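Local coordinates for protein TetR family transcriptional regulator (Rhodococcus erythropolis, PDB 4ZA6) that acts as a TetR-family transcriptional repressor, probably binding DNA to control qsdA, a gene for degradation of quorum-sensing signals, at residues S16-E21 against R96-R101; S27-R32 against A38-W43; K65-A70 against P75-D80; D155-A160 against I170-D175. All coordinates share one frame; numbering follows the deposited sequence.

In the fold
The four contacts run from the helix-turn-helix into the C-terminal regulatory bundle. Interaction 2 packs the two helices of the helix-turn-helix, and interaction 1, with its centre about 19 Å away, fastens the preceding helix 4-19 to helix 93-101. The two meet where Met-17 CG lies 3.3 Å from Arg-32 NH1. Interaction 3, where helix 47-69 meets the C-terminal part, and interaction 4, within that part, have centres about 16 Å apart and touch through Leu-79 CD2, 3.4 Å from Leu-174 O. Centres of interactions 2 and 3 are about 38 Å apart, across the middle of the chain. A bound 2-methyl-2,4-pentanediol, probably from the crystallisation liquor, reaches Tyr-18 of interaction 1.

Interaction 1 (S16-E21 against R96-R101); sequences SMYLAE and RALTKR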
loop_
_atom_site.group_PDB
_atom_site.type_symbol
_atom_site.label_atom_id
_atom_site.label_comp_id
_atom_site.label_asym_id
_atom_site.label_seq_id
_atom_site.Cartn_x
_atom_site.Cartn_y
_atom_site.Cartn_z
ATOM N N SER A 16 13.633 -5.047 7.958
ATOM C CA SER A 16 14.364 -6.314 7.776
ATOM C C SER A 16 13.660 -7.486 8.483
ATOM O O SER A 16 13.670 -8.600 7.975
ATOM C CB SER A 16 15.835 -6.195 8.191
ATOM O OG SER A 16 16.093 -6.534 9.546
ATOM N N MET A 17 13.034 -7.221 9.639
ATOM C CA MET A 17 12.273 -8.210 10.390
ATOM C C MET A 17 11.041 -8.624 9.581
ATOM O O MET A 17 10.763 -9.813 9.489
ATOM C CB MET A 17 11.860 -7.653 11.760
ATOM C CG MET A 17 13.021 -7.493 12.718
ATOM S SD MET A 17 12.590 -6.502 14.180
ATOM C CE MET A 17 11.915 -7.763 15.220
ATOM N N TYR A 18 10.344 -7.652 8.948
ATOM C CA TYR A 18 9.170 -7.907 8.097
ATOM C C TYR A 18 9.578 -8.772 6.897
ATOM O O TYR A 18 8.988 -9.828 6.685
ATOM C CB TYR A 18 8.490 -6.594 7.649
ATOM C CG TYR A 18 7.441 -6.761 6.558
ATOM C CD1 TYR A 18 6.264 -7.465 6.793
ATOM C CD2 TYR A 18 7.615 -6.183 5.303
ATOM C CE1 TYR A 18 5.308 -7.639 5.791
ATOM C CE2 TYR A 18 6.674 -6.353 4.290
ATOM C CZ TYR A 18 5.517 -7.078 4.539
ATOM O OH TYR A 18 4.579 -7.224 3.548
ATOM N N LEU A 19 10.660 -8.376 6.200
ATOM C CA LEU A 19 11.222 -9.084 5.055
ATOM C C LEU A 19 11.738 -10.471 5.398
ATOM O O LEU A 19 11.723 -11.352 4.538
ATOM C CB LEU A 19 12.332 -8.253 4.436
ATOM C CG LEU A 19 12.608 -8.538 2.984
ATOM C CD1 LEU A 19 11.439 -8.088 2.086
ATOM C CD2 LEU A 19 13.911 -7.925 2.556
ATOM N N ALA A 20 12.197 -10.665 6.648
ATOM C CA ALA A 20 12.697 -11.960 7.118
ATOM C C ALA A 20 11.573 -12.852 7.686
ATOM O O ALA A 20 11.835 -13.980 8.097
ATOM C CB ALA A 20 13.804 -11.755 8.148
ATOM N N GLU A 21 10.324 -12.356 7.647
ATOM C CA GLU A 21 9.090 -12.993 8.120
ATOM C C GLU A 21 9.088 -13.217 9.622
ATOM O O GLU A 21 8.533 -14.192 10.126
ATOM C CB GLU A 21 8.729 -14.260 7.328
ATOM C CG GLU A 21 8.677 -14.064 5.827
ATOM C CD GLU A 21 8.289 -15.289 5.023
ATOM O OE1 GLU A 21 7.797 -16.278 5.614
ATOM O OE2 GLU A 21 8.479 -15.253 3.787
ATOM N N ARG A 96 2.110 -12.358 3.183
ATOM C CA ARG A 96 1.412 -13.618 3.455
ATOM C C ARG A 96 1.703 -14.153 4.854
ATOM O O ARG A 96 0.773 -14.556 5.546
ATOM C CB ARG A 96 1.746 -14.668 2.374
ATOM C CG ARG A 96 0.636 -15.685 2.131
ATOM C CD ARG A 96 0.725 -16.305 0.749
ATOM N NE ARG A 96 0.126 -15.454 -0.285
ATOM C CZ ARG A 96 -1.146 -15.515 -0.675
ATOM N NH1 ARG A 96 -1.977 -16.387 -0.117
ATOM N NH2 ARG A 96 -1.596 -14.701 -1.624
ATOM N N ALA A 97 2.987 -14.131 5.276
ATOM C CA ALA A 97 3.424 -14.571 6.601
ATOM C C ALA A 97 2.848 -13.661 7.680
ATOM O O ALA A 97 2.413 -14.150 8.716
ATOM C CB ALA A 97 4.956 -14.576 6.681
ATOM N N LEU A 98 2.835 -12.335 7.423
ATOM C CA LEU A 98 2.316 -11.324 8.340
ATOM C C LEU A 98 0.808 -11.464 8.495
ATOM O O LEU A 98 0.335 -11.525 9.623
ATOM C CB LEU A 98 2.700 -9.908 7.857
ATOM C CG LEU A 98 2.223 -8.739 8.728
ATOM C CD1 LEU A 98 3.200 -8.457 9.872
ATOM C CD2 LEU A 98 1.987 -7.491 7.889
ATOM N N THR A 99 0.070 -11.582 7.376
ATOM C CA THR A 99 -1.395 -11.711 7.378
ATOM C C THR A 99 -1.899 -12.974 8.038
ATOM O O THR A 99 -2.984 -12.964 8.610
ATOM C CB THR A 99 -2.027 -11.412 6.011
ATOM O OG1 THR A 99 -1.599 -12.376 5.044
ATOM C CG2 THR A 99 -1.731 -10.007 5.532
ATOM N N LYS A 100 -1.108 -14.057 7.973
ATOM C CA LYS A 100 -1.445 -15.343 8.593
ATOM C C LYS A 100 -1.331 -15.254 10.101
ATOM O O LYS A 100 -2.181 -15.779 10.808
ATOM C CB LYS A 100 -0.560 -16.470 8.045
ATOM C CG LYS A 100 -1.097 -17.079 6.765
ATOM C CD LYS A 100 -0.089 -18.046 6.139
ATOM C CE LYS A 100 -0.560 -18.590 4.807
ATOM N NZ LYS A 100 0.403 -19.567 4.235
ATOM N N ARG A 101 -0.307 -14.547 10.587
ATOM C CA ARG A 101 -0.058 -14.401 12.015
ATOM C C ARG A 101 -0.897 -13.314 12.697
ATOM O O ARG A 101 -1.343 -13.529 13.814
ATOM C CB ARG A 101 1.448 -14.167 12.238
ATOM C CG ARG A 101 1.927 -14.219 13.686
ATOM C CD ARG A 101 3.399 -13.845 13.811
ATOM N NE ARG A 101 3.706 -12.593 13.114
ATOM C CZ ARG A 101 4.417 -12.510 11.995
ATOM N NH1 ARG A 101 4.942 -13.597 11.451
ATOM N NH2 ARG A 101 4.626 -11.340 11.426
#
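Glu-21 and Ala-97 bring the two backbones nearest, their CA atoms 6.1 Å apart, at the point where helix 4-19 ends in a Schellman motif and Glu-21 takes a positive phi of 64°. Beyond this turn the Glu-21 side chain runs extended past the Ala-97 methyl group: its CB, CG and CD all lie within van der Waals range of Ala-97 CB, and OE1 approaches that methyl to 3.5 Å. The carboxylate meets the methyl by packing, with no hydrogen bond to 96-101. Toward helix 47-69, Tyr-18 meets Leu-98 about at right angles. With CG turned away from the backbone N (chi1 169°), the ring swings toward helix 93-101, and CE1 comes to 3.9 Å from Leu-98 CD2, the methyl approaching obliquely. The contact joins the first helix of the DNA-binding domain to a helix of the C-terminal regulatory domain, as in TetR-family relatives, where this junction can relay ligand binding, though that is not established here. Helix 47-69 closes the apolar side, Val-54 and Leu-55 touching Tyr-18, and Leu-51 and Leu-55 touching Leu-98. Tyr-18 OH hydrogen-bonds to a 2-methyl-2,4-pentanediol probably from the crystallisation liquor. At the outer edge the Arg-101 chain bends at chi3, leaving NH1 3.9 Å from Glu-21 O, too far for a hydrogen bond, while its side chain packs on Pro-23.

Interaction 2 (S27-R32 against A38-W43); sequences SLLAER and ATLYRW
Leu-40 pushes one branch, CD2, against two consecutive residues of the facing helix, Leu-29 and Ala-30. Its CG stands opposite the backbone N (chi1 179°), which carries the isobutyl group straight off helix 37-44 toward helix 26-33, and a chi2 of 64° makes CD2 the extended branch that reaches Leu-29 and Ala-30. CD2 then settles 3.9 Å from Leu-29 CG and 4.0 Å from Ala-30 CB, and the same methyl rests 3.8 Å from the backbone N of Ala-30. The small side chain of Ala-30 is consistent with so close an approach to the main chain. Leu-29 has a similar conformation, with chi1 at 180°, but its side chain crosses that of Leu-40 at about a right angle, presenting CB, CG and CD2 to a single methyl group. These are the two helices of the helix-turn-helix of a TetR-family repressor; the second, 37-44, is the one that in this family enters the major groove of DNA. The CA atoms of Ala-30 and Leu-40 are 6.1 Å apart. All three touching residues are buried. Leu-29 also packs on Thr-13 and Ala-14 of helix 4-19, while Leu-40 meets Met-26, Leu-33 and Val-35.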
loop_
_atom_site.group_PDB
_atom_site.type_symbol
_atom_site.label_atom_id
_atom_site.label_comp_id
_atom_site.label_asym_id
_atom_site.label_seq_id
_atom_site.Cartn_x
_atom_site.Cartn_y
_atom_site.Cartn_z
ATOM N N SER A 27 10.927 -5.361 21.791
ATOM C CA SER A 27 12.051 -5.618 22.689
ATOM C C SER A 27 13.279 -6.065 21.886
ATOM O O SER A 27 14.381 -5.566 22.135
ATOM C CB SER A 27 11.677 -6.649 23.750
ATOM O OG SER A 27 11.014 -6.015 24.830
ATOM N N LEU A 28 13.075 -6.991 20.907
ATOM C CA LEU A 28 14.113 -7.503 19.999
ATOM C C LEU A 28 14.633 -6.281 19.201
ATOM O O LEU A 28 15.838 -6.055 19.148
ATOM C CB LEU A 28 13.472 -8.518 19.034
ATOM C CG LEU A 28 14.184 -9.850 18.731
ATOM C CD1 LEU A 28 13.169 -10.970 18.543
ATOM C CD2 LEU A 28 14.996 -9.760 17.443
ATOM N N LEU A 29 13.713 -5.456 18.648
ATOM C CA LEU A 29 14.068 -4.243 17.900
ATOM C C LEU A 29 14.916 -3.268 18.736
ATOM O O LEU A 29 15.985 -2.842 18.274
ATOM C CB LEU A 29 12.811 -3.549 17.365
ATOM C CG LEU A 29 12.981 -2.249 16.542
ATOM C CD1 LEU A 29 14.041 -2.372 15.464
ATOM C CD2 LEU A 29 11.707 -1.928 15.849
ATOM N N ALA A 30 14.464 -2.939 19.962
ATOM C CA ALA A 30 15.208 -2.048 20.861
ATOM C C ALA A 30 16.617 -2.595 21.147
ATOM O O ALA A 30 17.593 -1.832 21.153
ATOM C CB ALA A 30 14.431 -1.872 22.155
ATOM N N GLU A 31 16.734 -3.930 21.349
ATOM C CA GLU A 31 18.027 -4.577 21.606
ATOM C C GLU A 31 18.930 -4.466 20.373
ATOM O O GLU A 31 20.084 -4.104 20.515
ATOM C CB GLU A 31 17.827 -6.056 22.037
ATOM C CG GLU A 31 19.109 -6.828 22.329
ATOM C CD GLU A 31 18.919 -7.987 23.288
ATOM O OE1 GLU A 31 18.706 -9.134 22.831
ATOM O OE2 GLU A 31 18.990 -7.740 24.513
ATOM N N ARG A 32 18.392 -4.733 19.162
ATOM C CA ARG A 32 19.162 -4.609 17.901
ATOM C C ARG A 32 19.677 -3.181 17.669
ATOM O O ARG A 32 20.795 -2.995 17.185
ATOM C CB ARG A 32 18.332 -5.068 16.693
ATOM C CG ARG A 32 18.284 -6.576 16.526
ATOM C CD ARG A 32 17.451 -6.939 15.330
ATOM N NE ARG A 32 17.265 -8.382 15.223
ATOM C CZ ARG A 32 16.675 -8.986 14.198
ATOM N NH1 ARG A 32 16.237 -8.279 13.167
ATOM N NH2 ARG A 32 16.545 -10.304 14.184
ATOM N N ALA A 38 11.746 2.675 26.120
ATOM C CA ALA A 38 11.173 4.016 26.211
ATOM C C ALA A 38 11.685 4.911 25.071
ATOM O O ALA A 38 10.891 5.631 24.489
ATOM C CB ALA A 38 11.511 4.634 27.566
ATOM N N THR A 39 13.010 4.871 24.773
ATOM C CA THR A 39 13.648 5.628 23.685
ATOM C C THR A 39 13.033 5.194 22.332
ATOM O O THR A 39 12.660 6.050 21.509
ATOM C CB THR A 39 15.175 5.410 23.746
ATOM O OG1 THR A 39 15.672 6.014 24.936
ATOM C CG2 THR A 39 15.919 5.976 22.524
ATOM N N LEU A 40 12.909 3.865 22.118
ATOM C CA LEU A 40 12.301 3.330 20.895
ATOM C C LEU A 40 10.865 3.856 20.676
ATOM O O LEU A 40 10.569 4.340 19.581
ATOM C CB LEU A 40 12.352 1.787 20.848
ATOM C CG LEU A 40 11.708 1.145 19.593
ATOM C CD1 LEU A 40 12.455 1.551 18.317
ATOM C CD2 LEU A 40 11.630 -0.350 19.710
ATOM N N TYR A 41 9.999 3.812 21.725
ATOM C CA TYR A 41 8.611 4.311 21.651
ATOM C C TYR A 41 8.585 5.790 21.253
ATOM O O TYR A 41 7.791 6.181 20.392
ATOM C CB TYR A 41 7.834 4.089 22.973
ATOM C CG TYR A 41 6.471 4.756 22.961
ATOM C CD1 TYR A 41 5.382 4.153 22.339
ATOM C CD2 TYR A 41 6.285 6.019 23.518
ATOM C CE1 TYR A 41 4.142 4.788 22.271
ATOM C CE2 TYR A 41 5.051 6.668 23.453
ATOM C CZ TYR A 41 3.980 6.045 22.832
ATOM O OH TYR A 41 2.751 6.659 22.786
ATOM N N ARG A 42 9.471 6.602 21.873
ATOM C CA ARG A 42 9.630 8.032 21.599
ATOM C C ARG A 42 9.999 8.270 20.137
ATOM O O ARG A 42 9.513 9.231 19.534
ATOM C CB ARG A 42 10.700 8.616 22.523
ATOM C CG ARG A 42 10.570 10.113 22.775
ATOM C CD ARG A 42 11.402 10.585 23.962
ATOM N NE ARG A 42 12.832 10.308 23.799
ATOM C CZ ARG A 42 13.541 9.517 24.599
ATOM N NH1 ARG A 42 12.968 8.930 25.642
ATOM N NH2 ARG A 42 14.830 9.318 24.371
ATOM N N TRP A 43 10.808 7.366 19.548
ATOM C CA TRP A 43 11.249 7.482 18.159
ATOM C C TRP A 43 10.212 7.106 17.125
ATOM O O TRP A 43 10.083 7.808 16.129
ATOM C CB TRP A 43 12.514 6.636 17.916
ATOM C CG TRP A 43 13.785 7.171 18.538
ATOM C CD1 TRP A 43 13.930 8.289 19.308
ATOM C CD2 TRP A 43 15.078 6.551 18.480
ATOM N NE1 TRP A 43 15.246 8.427 19.700
ATOM C CE2 TRP A 43 15.974 7.380 19.192
ATOM C CE3 TRP A 43 15.572 5.390 17.862
ATOM C CZ2 TRP A 43 17.333 7.069 19.328
ATOM C CZ3 TRP A 43 16.924 5.095 17.978
ATOM C CH2 TRP A 43 17.795 5.946 18.675
#

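Interaction 3 (K65-A70 against P75-D80); sequences KAMSQA and PEYILD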
loop_
_atom_site.group_PDB
_atom_site.type_symbol
_atom_site.label_atom_id
_atom_site.label_comp_id
_atom_site.label_asym_id
_atom_site.label_seq_id
_atom_site.Cartn_x
_atom_site.Cartn_y
_atom_site.Cartn_z
ATOM N N LYS A 65 7.692 0.987 -8.780
ATOM C CA LYS A 65 8.131 -0.052 -9.711
ATOM C C LYS A 65 7.040 -0.232 -10.762
ATOM O O LYS A 65 7.324 -0.155 -11.951
ATOM C CB LYS A 65 8.416 -1.369 -8.958
ATOM C CG LYS A 65 9.034 -2.456 -9.841
ATOM C CD LYS A 65 9.220 -3.761 -9.096
ATOM C CE LYS A 65 9.754 -4.854 -9.993
ATOM N NZ LYS A 65 9.943 -6.136 -9.260
ATOM N N ALA A 66 5.783 -0.359 -10.336
ATOM C CA ALA A 66 4.675 -0.519 -11.275
ATOM C C ALA A 66 4.534 0.668 -12.225
ATOM O O ALA A 66 4.244 0.448 -13.389
ATOM C CB ALA A 66 3.372 -0.766 -10.533
ATOM N N MET A 67 4.761 1.907 -11.743
ATOM C CA MET A 67 4.688 3.132 -12.556
ATOM C C MET A 67 5.737 3.170 -13.648
ATOM O O MET A 67 5.468 3.706 -14.720
ATOM C CB MET A 67 4.834 4.386 -11.684
ATOM C CG MET A 67 3.595 4.746 -10.889
ATOM S SD MET A 67 3.983 5.844 -9.482
ATOM C CE MET A 67 4.312 7.380 -10.349
ATOM N N SER A 68 6.946 2.657 -13.371
ATOM C CA SER A 68 8.029 2.648 -14.361
ATOM C C SER A 68 7.842 1.507 -15.380
ATOM O O SER A 68 8.289 1.634 -16.516
ATOM C CB SER A 68 9.394 2.557 -13.670
ATOM O OG SER A 68 9.579 1.318 -13.003
ATOM N N GLN A 69 7.157 0.410 -14.977
ATOM C CA GLN A 69 6.942 -0.767 -15.836
ATOM C C GLN A 69 5.611 -0.781 -16.597
ATOM O O GLN A 69 5.498 -1.476 -17.609
ATOM C CB GLN A 69 7.162 -2.068 -15.041
ATOM C CG GLN A 69 8.648 -2.278 -14.687
ATOM C CD GLN A 69 8.976 -3.475 -13.829
ATOM O OE1 GLN A 69 10.123 -3.939 -13.789
ATOM N NE2 GLN A 69 8.011 -3.964 -13.070
ATOM N N ALA A 70 4.627 0.007 -16.151
ATOM C CA ALA A 70 3.316 0.067 -16.819
ATOM C C ALA A 70 3.361 0.651 -18.228
ATOM O O ALA A 70 4.161 1.544 -18.502
ATOM C CB ALA A 70 2.311 0.823 -15.970
ATOM N N PRO A 75 -6.309 6.324 -18.844
ATOM C CA PRO A 75 -6.935 5.256 -18.042
ATOM C C PRO A 75 -6.343 3.865 -18.257
ATOM O O PRO A 75 -6.333 3.088 -17.327
ATOM C CB PRO A 75 -8.404 5.313 -18.452
ATOM C CG PRO A 75 -8.593 6.690 -19.041
ATOM C CD PRO A 75 -7.301 6.973 -19.727
ATOM N N GLU A 76 -5.813 3.572 -19.442
ATOM C CA GLU A 76 -5.202 2.264 -19.696
ATOM C C GLU A 76 -3.894 2.083 -18.904
ATOM O O GLU A 76 -3.625 0.981 -18.412
ATOM C CB GLU A 76 -5.041 1.977 -21.208
ATOM C CG GLU A 76 -4.822 3.182 -22.097
ATOM C CD GLU A 76 -6.028 3.841 -22.731
ATOM O OE1 GLU A 76 -6.506 3.342 -23.775
ATOM O OE2 GLU A 76 -6.459 4.895 -22.215
ATOM N N TYR A 77 -3.126 3.183 -18.726
ATOM C CA TYR A 77 -1.875 3.190 -17.943
ATOM C C TYR A 77 -2.206 3.048 -16.472
ATOM O O TYR A 77 -1.535 2.280 -15.779
ATOM C CB TYR A 77 -1.061 4.474 -18.205
ATOM C CG TYR A 77 0.110 4.701 -17.271
ATOM C CD1 TYR A 77 1.347 4.115 -17.516
ATOM C CD2 TYR A 77 -0.011 5.532 -16.161
ATOM C CE1 TYR A 77 2.430 4.334 -16.666
ATOM C CE2 TYR A 77 1.066 5.762 -15.308
ATOM C CZ TYR A 77 2.281 5.151 -15.559
ATOM O OH TYR A 77 3.347 5.372 -14.723
ATOM N N ILE A 78 -3.221 3.803 -15.981
ATOM C CA ILE A 78 -3.642 3.767 -14.581
ATOM C C ILE A 78 -4.118 2.364 -14.247
ATOM O O ILE A 78 -3.735 1.820 -13.217
ATOM C CB ILE A 78 -4.716 4.847 -14.280
ATOM C CG1 ILE A 78 -4.138 6.277 -14.478
ATOM C CG2 ILE A 78 -5.284 4.669 -12.864
ATOM C CD1 ILE A 78 -5.179 7.342 -14.889
ATOM N N LEU A 79 -4.897 1.747 -15.164
ATOM C CA LEU A 79 -5.361 0.383 -14.984
ATOM C C LEU A 79 -4.192 -0.591 -14.911
ATOM O O LEU A 79 -4.184 -1.467 -14.046
ATOM C CB LEU A 79 -6.379 -0.031 -16.055
ATOM C CG LEU A 79 -7.809 0.482 -15.846
ATOM C CD1 LEU A 79 -8.672 0.201 -17.101
ATOM C CD2 LEU A 79 -8.488 -0.209 -14.680
ATOM N N ASP A 80 -3.195 -0.407 -15.758
ATOM C CA ASP A 80 -2.012 -1.261 -15.747
ATOM C C ASP A 80 -1.216 -1.144 -14.439
ATOM O O ASP A 80 -0.786 -2.162 -13.898
ATOM C CB ASP A 80 -1.118 -0.959 -16.950
ATOM C CG ASP A 80 -0.057 -2.009 -17.197
ATOM O OD1 ASP A 80 -0.244 -3.168 -16.755
ATOM O OD2 ASP A 80 0.902 -1.708 -17.898
#
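Tyr-77 reaches back across the turn with its hydroxyl pointing at the last turn of helix 47-69, where OH donates a hydrogen bond of 2.7 Å to Met-67 O. The carbonyl oxygen lies at the ring edge, near the ring plane. Seen from the carbonyl, the donor sits off to the side, at a C=O...donor angle of 116°, and is tilted 16° from the carbonyl plane. A chi1 of 169° sets the phenol on this course, and Met-67 CB packs against the same hydroxyl oxygen at 3.5 Å. The Ala-70 methyl approaches the ring obliquely, 3.6 Å from CE1; it also meets the Asp-80 carboxylate, OD2 lying 3.5 Å from Ala-70 CB and 3.2 Å from Ala-70 CA. That oxygen accepts a hydrogen bond from Ser-71 N, the amide that would have served Met-67 O had the helix continued. Side chains of the second helix thus satisfy polar groups of both the helix end and the following loop. A phenylalanine in place of Tyr-77 would probably leave Met-67 O without this donor and the ring less firmly anchored. The contact ties the end of helix 47-69, which connects the DNA-binding head to the regulatory domain, to the start of helix 74-90. Helix 115-133 lies alongside, with Ile-123, Glu-126 and Ile-127 touching Met-67 and Gln-131 touching Tyr-77.

Interaction 4 (D155-A160 against I170-D175); sequences DVHLYA and IETALD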
loop_
_atom_site.group_PDB
_atom_site.type_symbol
_atom_site.label_atom_id
_atom_site.label_comp_id
_atom_site.label_asym_id
_atom_site.label_seq_id
_atom_site.Cartn_x
_atom_site.Cartn_y
_atom_site.Cartn_z
ATOM N N ASP A 155 -8.958 -1.485 -2.038
ATOM C CA ASP A 155 -8.311 -2.257 -0.998
ATOM C C ASP A 155 -9.107 -3.399 -0.349
ATOM O O ASP A 155 -8.533 -4.487 -0.147
ATOM C CB ASP A 155 -7.511 -1.404 -0.033
ATOM C CG ASP A 155 -8.275 -0.392 0.790
ATOM O OD1 ASP A 155 -9.550 -0.472 0.830
ATOM O OD2 ASP A 155 -7.613 0.464 1.420
ATOM N N VAL A 156 -10.439 -3.222 -0.167
ATOM C CA VAL A 156 -11.280 -4.296 0.398
ATOM C C VAL A 156 -11.358 -5.510 -0.533
ATOM O O VAL A 156 -11.618 -6.621 -0.071
ATOM C CB VAL A 156 -12.681 -3.831 0.911
ATOM C CG1 VAL A 156 -12.538 -2.972 2.172
ATOM C CG2 VAL A 156 -13.448 -3.078 -0.175
ATOM N N HIS A 157 -11.147 -5.286 -1.854
ATOM C CA HIS A 157 -11.170 -6.353 -2.856
ATOM C C HIS A 157 -9.830 -7.031 -2.893
ATOM O O HIS A 157 -9.777 -8.268 -2.914
ATOM C CB HIS A 157 -11.589 -5.830 -4.240
ATOM C CG HIS A 157 -13.032 -5.458 -4.294
ATOM N ND1 HIS A 157 -14.018 -6.415 -4.278
ATOM C CD2 HIS A 157 -13.610 -4.239 -4.297
ATOM C CE1 HIS A 157 -15.161 -5.757 -4.301
ATOM N NE2 HIS A 157 -14.967 -4.450 -4.335
ATOM N N LEU A 158 -8.734 -6.242 -2.891
ATOM C CA LEU A 158 -7.393 -6.831 -2.852
ATOM C C LEU A 158 -7.252 -7.775 -1.662
ATOM O O LEU A 158 -6.723 -8.882 -1.804
ATOM C CB LEU A 158 -6.330 -5.731 -2.807
ATOM C CG LEU A 158 -4.873 -6.168 -2.671
ATOM C CD1 LEU A 158 -4.476 -7.214 -3.735
ATOM C CD2 LEU A 158 -3.953 -4.966 -2.686
ATOM N N TYR A 159 -7.746 -7.350 -0.496
ATOM C CA TYR A 159 -7.635 -8.113 0.740
ATOM C C TYR A 159 -8.889 -8.889 1.114
ATOM O O TYR A 159 -9.027 -9.238 2.285
ATOM C CB TYR A 159 -7.182 -7.181 1.894
ATOM C CG TYR A 159 -5.914 -6.415 1.591
ATOM C CD1 TYR A 159 -4.701 -7.076 1.427
ATOM C CD2 TYR A 159 -5.929 -5.031 1.448
ATOM C CE1 TYR A 159 -3.541 -6.383 1.097
ATOM C CE2 TYR A 159 -4.774 -4.327 1.109
ATOM C CZ TYR A 159 -3.580 -5.006 0.959
ATOM O OH TYR A 159 -2.438 -4.321 0.637
ATOM N N ALA A 160 -9.774 -9.200 0.127
ATOM C CA ALA A 160 -11.026 -9.953 0.309
ATOM C C ALA A 160 -10.878 -11.268 1.112
ATOM O O ALA A 160 -11.761 -11.513 1.933
ATOM C CB ALA A 160 -11.703 -10.208 -1.024
ATOM N N ILE A 170 -9.062 -8.989 -7.688
ATOM C CA ILE A 170 -8.340 -8.025 -8.533
ATOM C C ILE A 170 -9.157 -7.471 -9.702
ATOM O O ILE A 170 -9.197 -6.253 -9.880
ATOM C CB ILE A 170 -6.898 -8.503 -8.891
ATOM C CG1 ILE A 170 -6.094 -8.776 -7.593
ATOM C CG2 ILE A 170 -6.157 -7.488 -9.812
ATOM C CD1 ILE A 170 -4.797 -9.524 -7.754
ATOM N N GLU A 171 -9.841 -8.351 -10.464
ATOM C CA GLU A 171 -10.665 -7.932 -11.599
ATOM C C GLU A 171 -11.798 -7.033 -11.209
ATOM O O GLU A 171 -12.086 -6.084 -11.925
ATOM C CB GLU A 171 -11.157 -9.121 -12.446
ATOM C CG GLU A 171 -10.032 -9.773 -13.238
ATOM C CD GLU A 171 -9.234 -8.903 -14.201
ATOM O OE1 GLU A 171 -8.037 -9.205 -14.392
ATOM O OE2 GLU A 171 -9.784 -7.929 -14.762
ATOM N N THR A 172 -12.445 -7.317 -10.076
ATOM C CA THR A 172 -13.528 -6.471 -9.562
ATOM C C THR A 172 -12.962 -5.118 -9.156
ATOM O O THR A 172 -13.591 -4.109 -9.430
ATOM C CB THR A 172 -14.284 -7.175 -8.417
ATOM O OG1 THR A 172 -14.866 -8.376 -8.921
ATOM C CG2 THR A 172 -15.379 -6.321 -7.836
ATOM N N ALA A 173 -11.771 -5.081 -8.561
ATOM C CA ALA A 173 -11.168 -3.797 -8.166
ATOM C C ALA A 173 -10.848 -2.974 -9.423
ATOM O O ALA A 173 -11.112 -1.774 -9.441
ATOM C CB ALA A 173 -9.910 -4.021 -7.331
ATOM N N LEU A 174 -10.362 -3.634 -10.497
ATOM C CA LEU A 174 -10.072 -2.959 -11.767
ATOM C C LEU A 174 -11.327 -2.391 -12.423
ATOM O O LEU A 174 -11.276 -1.317 -13.047
ATOM C CB LEU A 174 -9.348 -3.926 -12.708
ATOM C CG LEU A 174 -7.881 -4.207 -12.327
ATOM C CD1 LEU A 174 -7.271 -5.266 -13.242
ATOM C CD2 LEU A 174 -7.050 -2.945 -12.355
ATOM N N ASP A 175 -12.455 -3.136 -12.314
ATOM C CA ASP A 175 -13.746 -2.717 -12.867
ATOM C C ASP A 175 -14.193 -1.429 -12.183
ATOM O O ASP A 175 -14.702 -0.525 -12.851
ATOM C CB ASP A 175 -14.797 -3.817 -12.664
ATOM C CG ASP A 175 -14.645 -5.048 -13.532
ATOM O OD1 ASP A 175 -14.107 -4.921 -14.643
ATOM O OD2 ASP A 175 -15.135 -6.130 -13.121
#
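His-157 and Thr-172 are brought together by their first torsions: the imidazole CG points away from its own carbonyl carbon (chi1 -71°), while in Thr-172 the methyl CG2 is the branch set anti to the backbone N. The methyl thereby lies over one face of the ring as a CH-pi contact, 3.9 Å from the ring centroid and 25° off the normal. It sits toward the rim, with CE1 nearest at 3.6 Å from CG2. At the root of this side chain, His-157 CB packs on Ala-173 CB at 4.0 Å, and the next residue, Leu-158, makes a looser contact through CD1 with Ile-170 CG1, 4.5 Å away, one turn earlier on helix 170-181. The contact packs the end of helix 143-158 against the start of helix 170-181 within the C-terminal regulatory domain. Helix 74-90 covers the apolar side through Met-86, Val-89 and Glu-90. Just ahead of Ile-170, Glu-169 hydrogen-bonds to His-157 through its backbone and through OE2 to ND1. Between the two segments the contact is apolar and CH-pi, and the polar tie comes from Glu-169, which restrains the imidazole; its carboxylate would probably favour a proton on ND1 and might make a cationic ring likelier.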